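Local coordinates for protein Dot/Icm T4SS effector (Legionella pneumophila, PDB 6VVE) that acts as an effector kinase of the Dot/Icm type IV secretion system that is activated by host inositol hexakisphosphate, at residues Tyr18-Ile28 / Glu106-Phe117; Pro146-Asn154 / Ile195-Ile204. All coordinates share one frame; numbering follows the deposited sequence.

Contact 1. Residues Tyr18-Ile28 / Glu106-Phe117; sequences YLSEPNKEFKI and EEINLHIIEQQF. With IHP (inositol hexakisphosphate), chain B.
Phe26 and Leu19 close on Ile113, which sits midway along helix 102-121. This helix follows strand 91-96 of the N-lobe sheet and probably corresponds to helix C of the protein kinase fold. Strand 26-28, the first part of strand 26-30, belongs to a separate antiparallel sheet and runs across the helix at 95°. Ile113 serves both partners with different branches. Its CG1 lies anti to the carbonyl carbon (chi1 -67°) and carries CD1, extended, toward Leu19, while CG2, anti to the backbone N, faces Phe26. Ile113 CG2 lies 3.5 Å from CD1 of the Phe26 ring, the two side chains passing in opposite directions. The Ile113 methyl CD1 meets Leu19 CD1 tip to tip at 3.8 Å. Further along the Phe26 ring, CZ lies 3.7 Å from CG of Glu114, and the carboxylate of Glu114 stands nearly perpendicular to the ring. The Phe117 ring comes to the edge of Phe26. Leu132 on strand 132-134 also packs on Ile113. Leu19 CD2 reaches CB of Asn109, 3.8 Å away. The Asn109 amide is held at both ends: OD1 accepts from Trp133 N, and ND2 donates to Tyr18 O at 3.0 Å with an angle of 163° at the hydrogen. That bond ties the loop before the strand to the helix. From the same residue, Tyr18 OH donates to O45 of inositol hexakisphosphate at 2.6 Å.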
loop_
_atom_site.group_PDB
_atom_site.type_symbol
_atom_site.label_atom_id
_atom_site.label_comp_id
_atom_site.label_asym_id
_atom_site.label_seq_id
_atom_site.Cartn_x
_atom_site.Cartn_y
_atom_site.Cartn_z
ATOM N N TYR A 18 -2.879 19.593 -9.047
ATOM C CA TYR A 18 -2.313 18.294 -8.709
ATOM C C TYR A 18 -1.387 17.745 -9.791
ATOM O O TYR A 18 -0.377 17.098 -9.482
ATOM C CB TYR A 18 -3.447 17.290 -8.429
ATOM C CG TYR A 18 -4.231 17.596 -7.174
ATOM C CD1 TYR A 18 -3.676 17.372 -5.920
ATOM C CD2 TYR A 18 -5.514 18.121 -7.240
ATOM C CE1 TYR A 18 -4.388 17.659 -4.757
ATOM C CE2 TYR A 18 -6.234 18.408 -6.094
ATOM C CZ TYR A 18 -5.665 18.169 -4.852
ATOM O OH TYR A 18 -6.370 18.469 -3.704
ATOM N N LEU A 19 -1.707 17.999 -11.055
ATOM C CA LEU A 19 -0.976 17.406 -12.159
ATOM C C LEU A 19 -0.548 18.487 -13.138
ATOM O O LEU A 19 -1.066 19.604 -13.130
ATOM C CB LEU A 19 -1.822 16.350 -12.889
ATOM C CG LEU A 19 -2.262 15.143 -12.064
ATOM C CD1 LEU A 19 -3.310 14.327 -12.814
ATOM C CD2 LEU A 19 -1.072 14.276 -11.710
ATOM N N SER A 20 0.405 18.128 -13.996
ATOM C CA SER A 20 0.851 19.037 -15.044
ATOM C C SER A 20 -0.295 19.354 -15.996
ATOM O O SER A 20 -1.167 18.518 -16.260
ATOM C CB SER A 20 2.019 18.425 -15.815
ATOM O OG SER A 20 1.696 17.114 -16.247
ATOM N N GLU A 21 -0.289 20.577 -16.514
ATOM C CA GLU A 21 -1.336 21.060 -17.395
ATOM C C GLU A 21 -0.736 21.527 -18.715
ATOM O O GLU A 21 0.302 22.197 -18.718
ATOM C CB GLU A 21 -2.099 22.226 -16.741
ATOM C CG GLU A 21 -3.600 22.211 -16.986
ATOM C CD GLU A 21 -4.269 20.993 -16.377
ATOM O OE1 GLU A 21 -5.417 20.684 -16.760
ATOM O OE2 GLU A 21 -3.637 20.345 -15.514
ATOM N N PRO A 22 -1.355 21.188 -19.858
ATOM C CA PRO A 22 -2.514 20.296 -20.015
ATOM C C PRO A 22 -2.130 18.830 -19.857
ATOM O O PRO A 22 -0.945 18.501 -19.887
ATOM C CB PRO A 22 -2.999 20.588 -21.440
ATOM C CG PRO A 22 -2.364 21.899 -21.817
ATOM C CD PRO A 22 -1.038 21.888 -21.115
ATOM N N ASN A 23 -3.125 17.962 -19.695
ATOM C CA ASN A 23 -2.903 16.543 -19.439
ATOM C C ASN A 23 -3.767 15.722 -20.382
ATOM O O ASN A 23 -4.982 15.936 -20.459
ATOM C CB ASN A 23 -3.230 16.195 -17.981
ATOM C CG ASN A 23 -2.419 15.029 -17.467
ATOM O OD1 ASN A 23 -2.594 13.891 -17.909
ATOM N ND2 ASN A 23 -1.528 15.305 -16.515
ATOM N N LYS A 24 -3.144 14.787 -21.096
ATOM C CA LYS A 24 -3.887 13.922 -21.998
ATOM C C LYS A 24 -4.363 12.637 -21.330
ATOM O O LYS A 24 -5.298 12.005 -21.833
ATOM C CB LYS A 24 -3.031 13.547 -23.212
ATOM C CG LYS A 24 -2.134 14.655 -23.726
ATOM C CD LYS A 24 -1.708 14.386 -25.163
ATOM C CE LYS A 24 -2.787 14.810 -26.151
ATOM N NZ LYS A 24 -2.555 16.197 -26.647
ATOM N N GLU A 25 -3.757 12.244 -20.208
ATOM C CA GLU A 25 -3.972 10.923 -19.631
ATOM C C GLU A 25 -4.835 10.930 -18.385
ATOM O O GLU A 25 -5.631 10.011 -18.195
ATOM C CB GLU A 25 -2.625 10.270 -19.292
ATOM C CG GLU A 25 -1.606 10.294 -20.422
ATOM C CD GLU A 25 -0.314 9.577 -20.065
ATOM O OE1 GLU A 25 -0.275 8.906 -19.009
ATOM O OE2 GLU A 25 0.663 9.684 -20.840
ATOM N N PHE A 26 -4.708 11.934 -17.523
ATOM C CA PHE A 26 -5.393 11.931 -16.240
ATOM C C PHE A 26 -5.941 13.314 -15.919
ATOM O O PHE A 26 -5.318 14.334 -16.238
ATOM C CB PHE A 26 -4.455 11.487 -15.103
ATOM C CG PHE A 26 -3.896 10.107 -15.276
ATOM C CD1 PHE A 26 -4.628 8.996 -14.884
ATOM C CD2 PHE A 26 -2.638 9.914 -15.820
ATOM C CE1 PHE A 26 -4.121 7.724 -15.033
ATOM C CE2 PHE A 26 -2.122 8.637 -15.975
ATOM C CZ PHE A 26 -2.863 7.542 -15.577
ATOM N N LYS A 27 -7.110 13.334 -15.270
ATOM C CA LYS A 27 -7.747 14.561 -14.813
ATOM C C LYS A 27 -8.301 14.324 -13.416
ATOM O O LYS A 27 -8.676 13.198 -13.070
ATOM C CB LYS A 27 -8.876 15.009 -15.745
ATOM C CG LYS A 27 -8.431 15.388 -17.149
ATOM C CD LYS A 27 -7.715 16.734 -17.170
ATOM C CE LYS A 27 -7.282 17.098 -18.588
ATOM N NZ LYS A 27 -6.543 18.391 -18.644
ATOM N N ILE A 28 -8.379 15.398 -12.631
ATOM C CA ILE A 28 -8.933 15.359 -11.283
ATOM C C ILE A 28 -10.215 16.181 -11.273
ATOM O O ILE A 28 -10.214 17.349 -11.696
ATOM C CB ILE A 28 -7.940 15.899 -10.240
ATOM C CG1 ILE A 28 -6.607 15.158 -10.327
ATOM C CG2 ILE A 28 -8.536 15.786 -8.844
ATOM C CD1 ILE A 28 -6.697 13.679 -10.041
ATOM N N GLU A 106 4.253 16.211 -8.851
ATOM C CA GLU A 106 3.404 15.837 -9.977
ATOM C C GLU A 106 3.699 14.412 -10.437
ATOM O O GLU A 106 2.775 13.652 -10.762
ATOM C CB GLU A 106 3.599 16.816 -11.135
ATOM C CG GLU A 106 3.076 18.213 -10.845
ATOM C CD GLU A 106 3.318 19.177 -11.988
ATOM O OE1 GLU A 106 4.170 18.881 -12.856
ATOM O OE2 GLU A 106 2.652 20.230 -12.017
ATOM N N GLU A 107 4.981 14.032 -10.472
ATOM C CA GLU A 107 5.342 12.685 -10.900
ATOM C C GLU A 107 4.852 11.644 -9.899
ATOM O O GLU A 107 4.324 10.594 -10.290
ATOM C CB GLU A 107 6.854 12.582 -11.089
ATOM C CG GLU A 107 7.319 11.293 -11.739
ATOM C CD GLU A 107 6.836 11.157 -13.176
ATOM O OE1 GLU A 107 6.434 12.179 -13.766
ATOM O OE2 GLU A 107 6.855 10.024 -13.708
ATOM N N ILE A 108 5.029 11.910 -8.604
ATOM C CA ILE A 108 4.499 11.006 -7.590
ATOM C C ILE A 108 2.992 10.862 -7.749
ATOM O O ILE A 108 2.456 9.751 -7.689
ATOM C CB ILE A 108 4.876 11.502 -6.179
ATOM C CG1 ILE A 108 6.373 11.313 -5.938
ATOM C CG2 ILE A 108 4.063 10.767 -5.125
ATOM C CD1 ILE A 108 6.888 12.026 -4.714
ATOM N N ASN A 109 2.289 11.982 -7.939
ATOM C CA ASN A 109 0.838 11.936 -8.087
ATOM C C ASN A 109 0.428 11.052 -9.255
ATOM O O ASN A 109 -0.508 10.252 -9.138
ATOM C CB ASN A 109 0.277 13.348 -8.275
ATOM C CG ASN A 109 0.201 14.132 -6.966
ATOM O OD1 ASN A 109 0.393 13.587 -5.882
ATOM N ND2 ASN A 109 -0.086 15.417 -7.075
ATOM N N LEU A 110 1.115 11.180 -10.389
ATOM C CA LEU A 110 0.793 10.344 -11.539
ATOM C C LEU A 110 0.954 8.863 -11.207
ATOM O O LEU A 110 0.120 8.035 -11.589
ATOM C CB LEU A 110 1.676 10.731 -12.728
ATOM C CG LEU A 110 1.230 10.224 -14.100
ATOM C CD1 LEU A 110 1.702 11.178 -15.198
ATOM C CD2 LEU A 110 1.743 8.830 -14.362
ATOM N N HIS A 111 2.022 8.508 -10.498
ATOM C CA HIS A 111 2.230 7.108 -10.145
ATOM C C HIS A 111 1.213 6.642 -9.116
ATOM O O HIS A 111 0.746 5.497 -9.179
ATOM C CB HIS A 111 3.657 6.901 -9.634
ATOM C CG HIS A 111 4.679 6.834 -10.724
ATOM N ND1 HIS A 111 5.054 5.649 -11.322
ATOM C CD2 HIS A 111 5.389 7.807 -11.337
ATOM C CE1 HIS A 111 5.959 5.898 -12.252
ATOM N NE2 HIS A 111 6.179 7.199 -12.281
ATOM N N ILE A 112 0.845 7.519 -8.172
ATOM C CA ILE A 112 -0.165 7.155 -7.184
ATOM C C ILE A 112 -1.505 6.890 -7.863
ATOM O O ILE A 112 -2.217 5.939 -7.516
ATOM C CB ILE A 112 -0.288 8.245 -6.104
ATOM C CG1 ILE A 112 0.957 8.230 -5.210
ATOM C CG2 ILE A 112 -1.555 8.040 -5.297
ATOM C CD1 ILE A 112 0.930 9.264 -4.085
ATOM N N ILE A 113 -1.873 7.728 -8.836
ATOM C CA ILE A 113 -3.128 7.525 -9.554
ATOM C C ILE A 113 -3.110 6.175 -10.260
ATOM O O ILE A 113 -4.062 5.390 -10.165
ATOM C CB ILE A 113 -3.375 8.679 -10.541
ATOM C CG1 ILE A 113 -3.637 9.986 -9.794
ATOM C CG2 ILE A 113 -4.531 8.336 -11.461
ATOM C CD1 ILE A 113 -3.459 11.224 -10.630
ATOM N N GLU A 114 -2.024 5.882 -10.979
ATOM C CA GLU A 114 -1.900 4.582 -11.633
ATOM C C GLU A 114 -1.966 3.456 -10.612
ATOM O O GLU A 114 -2.603 2.424 -10.848
ATOM C CB GLU A 114 -0.595 4.518 -12.421
ATOM C CG GLU A 114 -0.524 5.516 -13.574
ATOM C CD GLU A 114 0.807 5.487 -14.288
ATOM O OE1 GLU A 114 1.846 5.358 -13.613
ATOM O OE2 GLU A 114 0.816 5.567 -15.537
ATOM N N GLN A 115 -1.322 3.642 -9.458
ATOM C CA GLN A 115 -1.343 2.604 -8.433
ATOM C C GLN A 115 -2.740 2.452 -7.845
ATOM O O GLN A 115 -3.172 1.336 -7.536
ATOM C CB GLN A 115 -0.311 2.925 -7.350
ATOM C CG GLN A 115 1.130 2.786 -7.862
ATOM C CD GLN A 115 2.148 3.429 -6.949
ATOM O OE1 GLN A 115 1.852 3.784 -5.807
ATOM N NE2 GLN A 115 3.363 3.581 -7.449
ATOM N N GLN A 116 -3.460 3.563 -7.689
ATOM C CA GLN A 116 -4.854 3.483 -7.263
ATOM C C GLN A 116 -5.672 2.645 -8.240
ATOM O O GLN A 116 -6.500 1.823 -7.826
ATOM C CB GLN A 116 -5.443 4.886 -7.139
ATOM C CG GLN A 116 -6.801 4.942 -6.444
ATOM C CD GLN A 116 -6.675 4.972 -4.926
ATOM O OE1 GLN A 116 -6.113 4.065 -4.319
ATOM N NE2 GLN A 116 -7.184 6.029 -4.316
ATOM N N PHE A 117 -5.452 2.833 -9.544
ATOM C CA PHE A 117 -6.179 2.032 -10.527
ATOM C C PHE A 117 -5.815 0.556 -10.419
ATOM O O PHE A 117 -6.682 -0.317 -10.536
ATOM C CB PHE A 117 -5.908 2.538 -11.947
ATOM C CG PHE A 117 -6.827 3.648 -12.374
ATOM C CD1 PHE A 117 -8.101 3.361 -12.845
ATOM C CD2 PHE A 117 -6.425 4.970 -12.297
ATOM C CE1 PHE A 117 -8.956 4.374 -13.238
ATOM C CE2 PHE A 117 -7.277 5.989 -12.676
ATOM C CZ PHE A 117 -8.546 5.693 -13.147
HETATM C C1 IHP B . -11.385 22.207 0.170
HETATM C C2 IHP B . -11.726 23.706 0.228
HETATM C C3 IHP B . -10.667 24.547 -0.486
HETATM C C4 IHP B . -10.494 24.086 -1.940
HETATM C C5 IHP B . -10.038 22.614 -1.971
HETATM C C6 IHP B . -11.017 21.704 -1.233
HETATM O O11 IHP B . -12.515 21.468 0.596
HETATM P P1 IHP B . -12.470 20.729 2.052
HETATM O O21 IHP B . -13.028 19.333 1.923
HETATM O O31 IHP B . -11.049 20.683 2.563
HETATM O O41 IHP B . -13.323 21.523 3.038
HETATM O O12 IHP B . -11.788 24.076 1.584
HETATM P P2 IHP B . -13.127 24.875 2.128
HETATM O O22 IHP B . -14.185 24.889 1.056
HETATM O O32 IHP B . -13.656 24.165 3.343
HETATM O O42 IHP B . -12.741 26.288 2.478
HETATM O O13 IHP B . -9.450 24.368 0.180
HETATM P P3 IHP B . -8.490 25.656 0.517
HETATM O O23 IHP B . -9.258 26.947 0.289
HETATM O O33 IHP B . -8.054 25.564 1.974
HETATM O O43 IHP B . -7.261 25.635 -0.365
HETATM O O14 IHP B . -9.542 24.880 -2.576
HETATM P P4 IHP B . -9.946 25.513 -4.044
HETATM O O24 IHP B . -11.139 26.421 -3.905
HETATM O O34 IHP B . -10.314 24.376 -4.983
HETATM O O44 IHP B . -8.779 26.291 -4.603
HETATM O O15 IHP B . -9.951 22.189 -3.297
HETATM P P5 IHP B . -8.475 21.864 -3.930
HETATM O O25 IHP B . -8.473 22.221 -5.403
HETATM O O35 IHP B . -7.413 22.665 -3.226
HETATM O O45 IHP B . -8.188 20.389 -3.757
HETATM O O16 IHP B . -10.428 20.428 -1.087
HETATM P P6 IHP B . -11.042 19.154 -1.933
HETATM O O26 IHP B . -11.280 17.987 -0.998
HETATM O O36 IHP B . -12.344 19.550 -2.585
HETATM O O46 IHP B . -10.041 18.766 -3.002
#

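Contact 2. Residues Pro146-Asn154 / Ile195-Ile204; sequences PKINAIPIN and IATEEMVKTI. With ADP (adenosine-5'-diphosphate), chain C.
Ile151 N donates to Ala196 O at 2.8 Å, the direct hydrogen bond between the two segments. The donor lies nearly along the C=O axis. The same oxygen also receives a CA-H...O contact from Ala150. Water adds two bridges. One water joins Ile151 O to Ala196 N. The other donates to Asn149 O and accepts only weakly from Glu198 N. Segment 146-154 begins at the hinge of the kinase fold, and 195-204 is a beta-hairpin of the C-lobe, with Ile195 and Lys202 paired through both backbone bonds. At the hinge, ADP N6 donates to Pro146 O at 3.1 Å, and Ile148 N donates to ADP N1 at 3.2 Å. Apolar contacts centre on Ile148. Its CG1 sits between the backbone N and the carbonyl carbon (chi1 60°), against the adenine face at N1, and the extended chain carries CD1 to the hairpin. There CD1 lies 3.6 Å from CG2 of Ile204 and also touches CB of Ile195. The other branch, CG2, lies along the aliphatic part of Lys202, whose NZ bonds to Glu126 O. Ala150 CB is pressed tightly on Ile195 CG2 at 3.5 Å. Ile204 CD1 meets the same adenine face 3.6 Å from C8.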
loop_
_atom_site.group_PDB
_atom_site.type_symbol
_atom_site.label_atom_id
_atom_site.label_comp_id
_atom_site.label_asym_id
_atom_site.label_seq_id
_atom_site.Cartn_x
_atom_site.Cartn_y
_atom_site.Cartn_z
ATOM N N PRO A 146 -7.863 10.279 2.516
ATOM C CA PRO A 146 -8.981 9.930 3.403
ATOM C C PRO A 146 -8.504 9.793 4.841
ATOM O O PRO A 146 -7.473 9.169 5.119
ATOM C CB PRO A 146 -9.486 8.591 2.849
ATOM C CG PRO A 146 -9.015 8.567 1.403
ATOM C CD PRO A 146 -7.708 9.327 1.394
ATOM N N LYS A 147 -9.260 10.394 5.758
ATOM C CA LYS A 147 -8.986 10.234 7.180
ATOM C C LYS A 147 -9.626 8.942 7.673
ATOM O O LYS A 147 -10.831 8.726 7.488
ATOM C CB LYS A 147 -9.518 11.424 7.977
ATOM C CG LYS A 147 -9.648 11.146 9.469
ATOM C CD LYS A 147 -9.878 12.417 10.268
ATOM C CE LYS A 147 -10.006 12.114 11.766
ATOM N NZ LYS A 147 -11.242 11.341 12.092
ATOM N N ILE A 148 -8.822 8.092 8.307
ATOM C CA ILE A 148 -9.305 6.841 8.877
ATOM C C ILE A 148 -9.298 6.958 10.396
ATOM O O ILE A 148 -8.655 7.840 10.976
ATOM C CB ILE A 148 -8.466 5.635 8.411
ATOM C CG1 ILE A 148 -7.008 5.798 8.841
ATOM C CG2 ILE A 148 -8.563 5.490 6.894
ATOM C CD1 ILE A 148 -6.096 4.692 8.342
ATOM N N ASN A 149 -10.036 6.054 11.044
ATOM C CA ASN A 149 -10.246 6.082 12.490
ATOM C C ASN A 149 -9.774 4.762 13.084
ATOM O O ASN A 149 -10.387 3.713 12.846
ATOM C CB ASN A 149 -11.716 6.331 12.817
ATOM C CG ASN A 149 -12.201 7.682 12.326
ATOM O OD1 ASN A 149 -11.884 8.721 12.914
ATOM N ND2 ASN A 149 -12.983 7.680 11.250
ATOM N N ALA A 150 -8.698 4.817 13.865
ATOM C CA ALA A 150 -8.126 3.610 14.443
ATOM C C ALA A 150 -8.972 3.109 15.607
ATOM O O ALA A 150 -9.577 3.889 16.345
ATOM C CB ALA A 150 -6.696 3.871 14.923
ATOM N N ILE A 151 -9.008 1.791 15.765
ATOM C CA ILE A 151 -9.704 1.167 16.885
ATOM C C ILE A 151 -8.794 0.098 17.475
ATOM O O ILE A 151 -7.765 -0.238 16.869
ATOM C CB ILE A 151 -11.057 0.582 16.457
ATOM C CG1 ILE A 151 -10.876 -0.450 15.348
ATOM C CG2 ILE A 151 -11.993 1.700 15.998
ATOM C CD1 ILE A 151 -11.803 -1.640 15.483
ATOM N N PRO A 152 -9.120 -0.459 18.642
ATOM C CA PRO A 152 -8.224 -1.443 19.260
ATOM C C PRO A 152 -7.987 -2.645 18.361
ATOM O O PRO A 152 -8.780 -2.972 17.477
ATOM C CB PRO A 152 -8.961 -1.854 20.544
ATOM C CG PRO A 152 -9.841 -0.695 20.856
ATOM C CD PRO A 152 -10.260 -0.124 19.519
ATOM N N ILE A 153 -6.865 -3.311 18.614
ATOM C CA ILE A 153 -6.474 -4.518 17.902
ATOM C C ILE A 153 -6.515 -5.690 18.866
ATOM O O ILE A 153 -5.977 -5.610 19.975
ATOM C CB ILE A 153 -5.073 -4.371 17.281
ATOM C CG1 ILE A 153 -4.027 -4.063 18.355
ATOM C CG2 ILE A 153 -5.077 -3.264 16.233
ATOM C CD1 ILE A 153 -2.771 -4.914 18.247
ATOM N N ASN A 154 -7.185 -6.759 18.461
ATOM C CA ASN A 154 -7.104 -8.049 19.132
ATOM C C ASN A 154 -6.596 -9.051 18.104
ATOM O O ASN A 154 -7.208 -9.224 17.048
ATOM C CB ASN A 154 -8.452 -8.470 19.709
ATOM C CG ASN A 154 -8.312 -9.571 20.745
ATOM O OD1 ASN A 154 -8.618 -10.732 20.473
ATOM N ND2 ASN A 154 -7.847 -9.214 21.938
ATOM N N ILE A 195 -3.199 0.257 10.523
ATOM C CA ILE A 195 -4.309 0.834 11.272
ATOM C C ILE A 195 -5.512 -0.090 11.129
ATOM O O ILE A 195 -5.892 -0.458 10.010
ATOM C CB ILE A 195 -4.656 2.250 10.781
ATOM C CG1 ILE A 195 -3.402 3.112 10.659
ATOM C CG2 ILE A 195 -5.659 2.901 11.729
ATOM C CD1 ILE A 195 -2.672 3.337 11.965
ATOM N N ALA A 196 -6.115 -0.452 12.257
ATOM C CA ALA A 196 -7.310 -1.283 12.275
ATOM C C ALA A 196 -8.541 -0.396 12.390
ATOM O O ALA A 196 -8.626 0.444 13.292
ATOM C CB ALA A 196 -7.269 -2.278 13.435
ATOM N N THR A 197 -9.487 -0.575 11.467
ATOM C CA THR A 197 -10.778 0.088 11.512
ATOM C C THR A 197 -11.850 -0.942 11.856
ATOM O O THR A 197 -11.549 -2.085 12.213
ATOM C CB THR A 197 -11.067 0.784 10.186
ATOM O OG1 THR A 197 -11.191 -0.192 9.146
ATOM C CG2 THR A 197 -9.941 1.756 9.839
ATOM N N GLU A 198 -13.114 -0.534 11.746
ATOM C CA GLU A 198 -14.211 -1.431 12.098
ATOM C C GLU A 198 -14.171 -2.705 11.258
ATOM O O GLU A 198 -14.238 -3.820 11.791
ATOM C CB GLU A 198 -15.549 -0.712 11.914
ATOM C CG GLU A 198 -15.722 0.518 12.786
ATOM C CD GLU A 198 -15.841 0.179 14.263
ATOM O OE1 GLU A 198 -15.926 -1.020 14.606
ATOM O OE2 GLU A 198 -15.857 1.120 15.081
ATOM N N GLU A 199 -14.053 -2.557 9.937
ATOM C CA GLU A 199 -14.210 -3.675 9.023
ATOM C C GLU A 199 -12.898 -4.366 8.677
ATOM O O GLU A 199 -12.914 -5.546 8.303
ATOM C CB GLU A 199 -14.867 -3.197 7.723
ATOM C CG GLU A 199 -16.196 -2.492 7.910
ATOM C CD GLU A 199 -17.339 -3.459 8.119
ATOM O OE1 GLU A 199 -18.405 -3.262 7.501
ATOM O OE2 GLU A 199 -17.168 -4.422 8.898
HETATM N N MSE A 200 -11.767 -3.679 8.799
HETATM C CA MSE A 200 -10.531 -4.176 8.240
HETATM C C MSE A 200 -9.289 -3.535 8.836
HETATM O O MSE A 200 -9.370 -2.715 9.752
HETATM C CB MSE A 200 -10.538 -3.931 6.726
HETATM C CG MSE A 200 -10.512 -2.446 6.367
HETATM SE SE MSE A 200 -10.781 -2.091 4.461
HETATM C CE MSE A 200 -12.636 -2.641 4.308
ATOM N N VAL A 201 -8.132 -3.921 8.305
ATOM C CA VAL A 201 -6.861 -3.272 8.595
ATOM C C VAL A 201 -6.402 -2.562 7.328
ATOM O O VAL A 201 -6.422 -3.155 6.242
ATOM C CB VAL A 201 -5.814 -4.288 9.080
ATOM C CG1 VAL A 201 -4.413 -3.706 8.957
ATOM C CG2 VAL A 201 -6.101 -4.693 10.504
ATOM N N LYS A 202 -6.008 -1.298 7.467
ATOM C CA LYS A 202 -5.460 -0.500 6.388
ATOM C C LYS A 202 -4.013 -0.139 6.710
ATOM O O LYS A 202 -3.539 -0.289 7.844
ATOM C CB LYS A 202 -6.285 0.773 6.174
ATOM C CG LYS A 202 -7.781 0.542 6.003
ATOM C CD LYS A 202 -8.531 1.873 5.965
ATOM C CE LYS A 202 -10.031 1.671 5.809
ATOM N NZ LYS A 202 -10.396 1.205 4.448
ATOM N N THR A 203 -3.302 0.346 5.702
ATOM C CA THR A 203 -1.926 0.784 5.872
ATOM C C THR A 203 -1.780 2.211 5.354
ATOM O O THR A 203 -2.350 2.572 4.315
ATOM C CB THR A 203 -0.934 -0.137 5.154
ATOM O OG1 THR A 203 0.409 0.261 5.496
ATOM C CG2 THR A 203 -1.104 -0.075 3.640
ATOM N N ILE A 204 -0.988 3.011 6.070
ATOM C CA ILE A 204 -0.804 4.422 5.759
ATOM C C ILE A 204 0.665 4.689 5.465
ATOM O O ILE A 204 1.455 3.756 5.279
ATOM C CB ILE A 204 -1.306 5.299 6.921
ATOM C CG1 ILE A 204 -0.607 4.910 8.226
ATOM C CG2 ILE A 204 -2.812 5.163 7.064
ATOM C CD1 ILE A 204 -0.904 5.843 9.399
HETATM P PB ADP C . 5.154 7.785 9.864
HETATM O O1B ADP C . 5.340 6.283 9.952
HETATM O O2B ADP C . 4.946 8.443 11.203
HETATM O O3B ADP C . 6.152 8.493 8.964
HETATM P PA ADP C . 2.953 9.346 8.974
HETATM O O1A ADP C . 2.232 9.297 7.652
HETATM O O2A ADP C . 3.907 10.474 9.260
HETATM O O3A ADP C . 3.740 7.946 9.098
HETATM O "O5'" ADP C . 1.827 9.323 10.112
HETATM C "C5'" ADP C . 2.102 9.711 11.448
HETATM C "C4'" ADP C . 0.856 9.555 12.281
HETATM O "O4'" ADP C . -0.218 10.383 11.795
HETATM C "C3'" ADP C . 0.315 8.105 12.307
HETATM O "O3'" ADP C . 0.867 7.319 13.329
HETATM C "C2'" ADP C . -1.203 8.318 12.490
HETATM O "O2'" ADP C . -1.538 8.296 13.864
HETATM C "C1'" ADP C . -1.479 9.708 11.888
HETATM N N9 ADP C . -2.078 9.507 10.553
HETATM C C8 ADP C . -1.385 9.407 9.398
HETATM N N7 ADP C . -2.227 9.212 8.350
HETATM C C5 ADP C . -3.476 9.189 8.843
HETATM C C6 ADP C . -4.830 9.023 8.282
HETATM N N6 ADP C . -4.994 8.851 6.957
HETATM N N1 ADP C . -5.887 9.058 9.133
HETATM C C2 ADP C . -5.724 9.234 10.465
HETATM N N3 ADP C . -4.515 9.392 11.034
HETATM C C4 ADP C . -3.377 9.382 10.293
HETATM O O HOH W 1 -13.019 2.828 12.337
HETATM O O HOH W 2 -5.206 0.152 15.126
#

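The two contacts share no helix or strand. Contact 1 lies mostly buried in the N-lobe region, where a strand and its preceding loop pack on a helix. Contact 2 is only partly buried and joins the hinge and the segment after it to a hairpin of the C-lobe. Their centres are 27 Å apart, with nearest atoms about 7 Å apart. Contact 1 rests on aromatic and branched aliphatic packing, with one side-chain amide to backbone bond across it. Contact 2 relies more on backbone groups and bridging waters, with isoleucines against one face of the adenine. Each reaches a different ligand: contact 1 the activator, contact 2 the adenine of ADP.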